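Local coordinates for hypothetical protein STY4665 (Salmonella typhi, PDB 2IPQ) that is of unknown function but, as the C-terminal domain of a TraI-like protein, is probably related to the conjugal transfer nickase/helicase family, at residues D9-W12 against S13-R16; D86-R89 against F90-C93. All coordinates share one frame; numbering follows the deposited sequence.

Contact 1. Residues D9-W12 against S13-R16; sequences DLFW and SWLR
Trp12 and Arg16, one turn apart on helix 4-20, meet side chain to side chain. Over the middle of the indole face lies Arg16 CB, 4.2 Å above the plane, while the guanidinium comes back to the NE1 end of the indole, with Arg16 NE 3.8 Å from Trp12 NE1. The chain reaches there through bends at chi2 and chi3 (-73°), and the planar group ends up nearly perpendicular to the indole, at 80°, so it does not lie flat on the ring. On that same side of the indole, Leu15 CD1 approaches the far corner, 4.2 Å from Trp12 CZ3.

The one aromatic pair across these turns is Phe11 with Trp14, an oblique meeting in which Phe11 CE2 comes to 3.9 Å from Trp14 CZ3 with the planes inclined at 39°. Phe11 O lies in the plane of the Trp14 ring, at its edge, and also accepts the hydrogen bond from Leu15 N.

Behind these side chains runs the i to i+4 bonding of an alpha helix: Trp14 N to Leu10 O at 2.9 Å, and Arg16 N to Trp12 O at 2.8 Å. Further out, Phe76 of helix 68-77 meets Phe11 edge-to-face, and Phe51 of helix 46-54 does the same to Trp14, while Ile118 of helix 115-118 touches both Trp12 and Leu15. The helix thus presents aromatic and aliphatic groups to three other helices, and the contact is held by dispersion and main-chain bonding, with the arginine lending its aliphatic carbons rather than a flat cation-pi stack.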
# COMPACT_ATOMS: atom_id res chain seq x y z
N ASP A 9 -8.96 8.05 -9.48
CA ASP A 9 -10.18 7.46 -8.92
C ASP A 9 -10.28 5.93 -9.17
O ASP A 9 -10.73 5.19 -8.30
CB ASP A 9 -11.44 8.16 -9.42
CG ASP A 9 -11.66 9.54 -8.75
OD1 ASP A 9 -11.26 9.70 -7.58
OD2 ASP A 9 -12.24 10.45 -9.40
N LEU A 10 -9.86 5.49 -10.35
CA LEU A 10 -9.83 4.07 -10.68
C LEU A 10 -8.87 3.34 -9.77
O LEU A 10 -9.21 2.31 -9.18
CB LEU A 10 -9.36 3.89 -12.11
CG LEU A 10 -10.07 2.87 -13.00
CD1 LEU A 10 -9.23 2.62 -14.24
CD2 LEU A 10 -10.37 1.57 -12.26
N PHE A 11 -7.66 3.86 -9.64
CA PHE A 11 -6.67 3.17 -8.86
C PHE A 11 -7.10 3.13 -7.38
O PHE A 11 -6.95 2.11 -6.71
CB PHE A 11 -5.30 3.82 -8.96
CG PHE A 11 -4.37 3.38 -7.86
CD1 PHE A 11 -4.31 4.08 -6.67
CD2 PHE A 11 -3.59 2.26 -8.01
CE1 PHE A 11 -3.46 3.65 -5.64
CE2 PHE A 11 -2.74 1.83 -6.98
CZ PHE A 11 -2.68 2.54 -5.79
N TRP A 12 -7.62 4.24 -6.88
CA TRP A 12 -7.95 4.32 -5.46
C TRP A 12 -9.21 3.48 -5.16
O TRP A 12 -9.30 2.78 -4.13
CB TRP A 12 -8.18 5.79 -5.09
CG TRP A 12 -8.80 5.98 -3.76
CD1 TRP A 12 -10.06 6.41 -3.49
CD2 TRP A 12 -8.18 5.73 -2.48
NE1 TRP A 12 -10.26 6.46 -2.14
CE2 TRP A 12 -9.13 6.04 -1.50
CE3 TRP A 12 -6.91 5.27 -2.09
CZ2 TRP A 12 -8.86 5.91 -0.13
CZ3 TRP A 12 -6.64 5.14 -0.74
CH2 TRP A 12 -7.61 5.45 0.22
N SER A 13 -10.17 3.54 -6.08
CA SER A 13 -11.34 2.69 -6.03
C SER A 13 -10.98 1.20 -6.03
O SER A 13 -11.55 0.40 -5.27
CB SER A 13 -12.26 3.01 -7.22
OG SER A 13 -13.30 2.06 -7.29
N TRP A 14 -10.03 0.81 -6.88
CA TRP A 14 -9.55 -0.58 -6.94
C TRP A 14 -8.85 -1.01 -5.64
O TRP A 14 -9.09 -2.11 -5.12
CB TRP A 14 -8.61 -0.75 -8.15
CG TRP A 14 -7.75 -2.02 -8.12
CD1 TRP A 14 -8.06 -3.25 -8.64
CD2 TRP A 14 -6.44 -2.15 -7.55
NE1 TRP A 14 -7.03 -4.14 -8.42
CE2 TRP A 14 -6.02 -3.48 -7.75
CE3 TRP A 14 -5.58 -1.26 -6.88
CZ2 TRP A 14 -4.78 -3.95 -7.32
CZ3 TRP A 14 -4.35 -1.73 -6.44
CH2 TRP A 14 -3.96 -3.07 -6.67
N LEU A 15 -7.98 -0.16 -5.13
CA LEU A 15 -7.20 -0.47 -3.91
C LEU A 15 -8.13 -0.55 -2.70
O LEU A 15 -8.09 -1.49 -1.90
CB LEU A 15 -6.19 0.66 -3.64
CG LEU A 15 -5.02 0.51 -2.64
CD1 LEU A 15 -5.27 1.26 -1.38
CD2 LEU A 15 -4.57 -0.94 -2.37
N ARG A 16 -8.96 0.46 -2.57
CA ARG A 16 -9.79 0.60 -1.39
C ARG A 16 -10.88 -0.49 -1.33
O ARG A 16 -11.05 -1.16 -0.30
CB ARG A 16 -10.40 1.99 -1.38
CG ARG A 16 -10.98 2.39 -0.07
CD ARG A 16 -12.45 2.62 -0.23
NE ARG A 16 -12.80 3.85 -0.94
CZ ARG A 16 -13.56 3.89 -2.03
NH1 ARG A 16 -13.85 5.06 -2.63
NH2 ARG A 16 -14.05 2.77 -2.54

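Contact 2. Residues D86-R89 against F90-C93; sequences DSRR and FWQC
Phe90 lies where the loop after helix 68-77 gives way to the antiparallel sheet, near the start of strand 91-96, and both preceding arginines reach it. Its ring runs alongside Arg89, the two side chains pointing the same way, and Phe90 CE2 lies 3.0 Å above the Arg89 guanidinium plane, toward the rim of that group, with the ring inclined to it by 54°. Arg89 NE is turned to a salt bridge with Glu77 of helix 68-77, whose side chain Phe90 also touches. On the main chain, Phe90 O accepts a nearly straight hydrogen bond of 3.0 Å from Arg88 NE and lies in the guanidinium plane at its edge.

Trp91, the next residue, is buried, and one face of its indole carries the Arg88 chain. Arg88 CG stands 4.0 Å from the centroid of the Trp91 six-membered ring, a CH-pi contact, and the guanidinium continues over the five-membered ring as a cation-pi pair, its plane only 24° from that of the indole. With CG anti to the backbone N (chi1 151°), the arginine extends forward along the strand, and the bond to Phe90 O helps fix how its planar end is turned. Gly110 and Leu112 of strand 105-114 hold Trp91 by a backbone hydrogen bond and a side-chain contact respectively.

Gln92 follows with backbone hydrogen bonding to Ile134. The nearest approach between the Arg88 and Trp91 side chains is CD to CE2, at 3.8 Å.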
# COMPACT_ATOMS: atom_id res chain seq x y z
N ASP A 86 5.44 16.01 7.68
CA ASP A 86 6.47 17.04 7.58
C ASP A 86 7.31 16.86 6.30
O ASP A 86 8.56 16.78 6.34
CB ASP A 86 7.36 16.96 8.82
CG ASP A 86 8.13 18.22 9.08
OD1 ASP A 86 7.84 19.28 8.44
OD2 ASP A 86 9.06 18.13 9.94
N SER A 87 6.61 16.80 5.16
CA SER A 87 7.19 16.66 3.82
C SER A 87 7.61 15.25 3.36
O SER A 87 7.91 15.03 2.19
CB SER A 87 8.26 17.73 3.54
OG SER A 87 9.56 17.22 3.75
N ARG A 88 7.61 14.29 4.27
CA ARG A 88 8.00 12.94 3.89
C ARG A 88 6.81 12.11 3.43
O ARG A 88 5.83 11.98 4.17
CB ARG A 88 8.72 12.25 5.05
CG ARG A 88 8.57 10.75 5.08
CD ARG A 88 9.33 10.22 6.28
NE ARG A 88 10.18 9.12 5.87
CZ ARG A 88 11.35 8.84 6.42
NH1 ARG A 88 11.81 9.59 7.42
NH2 ARG A 88 12.05 7.81 5.96
N ARG A 89 6.88 11.56 2.22
CA ARG A 89 5.75 10.81 1.65
C ARG A 89 6.04 9.34 1.51
O ARG A 89 5.11 8.55 1.35
CB ARG A 89 5.30 11.40 0.30
CG ARG A 89 6.39 11.46 -0.74
CD ARG A 89 6.00 12.37 -1.90
NE ARG A 89 6.26 11.75 -3.20
CZ ARG A 89 7.30 12.05 -3.97
NH1 ARG A 89 8.20 12.95 -3.57
NH2 ARG A 89 7.46 11.44 -5.14
N PHE A 90 7.33 8.99 1.59
CA PHE A 90 7.79 7.60 1.50
C PHE A 90 8.41 7.09 2.79
O PHE A 90 9.26 7.76 3.37
CB PHE A 90 8.80 7.43 0.34
CG PHE A 90 8.21 7.66 -1.01
CD1 PHE A 90 7.27 6.78 -1.52
CD2 PHE A 90 8.57 8.77 -1.77
CE1 PHE A 90 6.70 7.00 -2.78
CE2 PHE A 90 8.00 8.99 -3.03
CZ PHE A 90 7.06 8.09 -3.53
N TRP A 91 8.02 5.90 3.23
CA TRP A 91 8.70 5.24 4.33
C TRP A 91 9.43 3.97 3.84
O TRP A 91 8.96 3.26 2.93
CB TRP A 91 7.70 4.87 5.43
CG TRP A 91 7.35 6.01 6.36
CD1 TRP A 91 7.83 6.21 7.63
CD2 TRP A 91 6.43 7.09 6.10
NE1 TRP A 91 7.29 7.36 8.16
CE2 TRP A 91 6.43 7.92 7.25
CE3 TRP A 91 5.63 7.44 5.00
CZ2 TRP A 91 5.64 9.08 7.33
CZ3 TRP A 91 4.86 8.60 5.09
CH2 TRP A 91 4.87 9.40 6.25
N GLN A 92 10.58 3.69 4.44
CA GLN A 92 11.22 2.40 4.24
C GLN A 92 10.76 1.37 5.24
O GLN A 92 10.46 1.69 6.39
CB GLN A 92 12.72 2.52 4.34
CG GLN A 92 13.32 3.19 3.15
CD GLN A 92 14.49 4.03 3.55
OE1 GLN A 92 15.53 3.50 3.96
NE2 GLN A 92 14.32 5.35 3.46
N CYS A 93 10.74 0.13 4.78
CA CYS A 93 10.32 -0.98 5.62
C CYS A 93 11.23 -2.13 5.29
O CYS A 93 11.77 -2.19 4.18
CB CYS A 93 8.89 -1.37 5.27
SG CYS A 93 7.69 -0.05 5.62

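In the fold
From the N terminus, contact 1 comes first, inside helix 4-20, and closes no loop because its segments are consecutive turns of one helix. The chain then passes through strands 33-36 and 39-43 and helices 46-54 and 68-77 before contact 2, whose abutting segments likewise close no loop but join a loop to strand 91-96. The two run in series, neither nested nor crossed. The centres of contact 1 and contact 2 are about 21 Å apart. Helix 68-77 is a neighbour of both: contact 1 packs on Val72 and Phe76, contact 2 on Gln73 and Glu77. It thereby connects the helical side of the domain with the sheet.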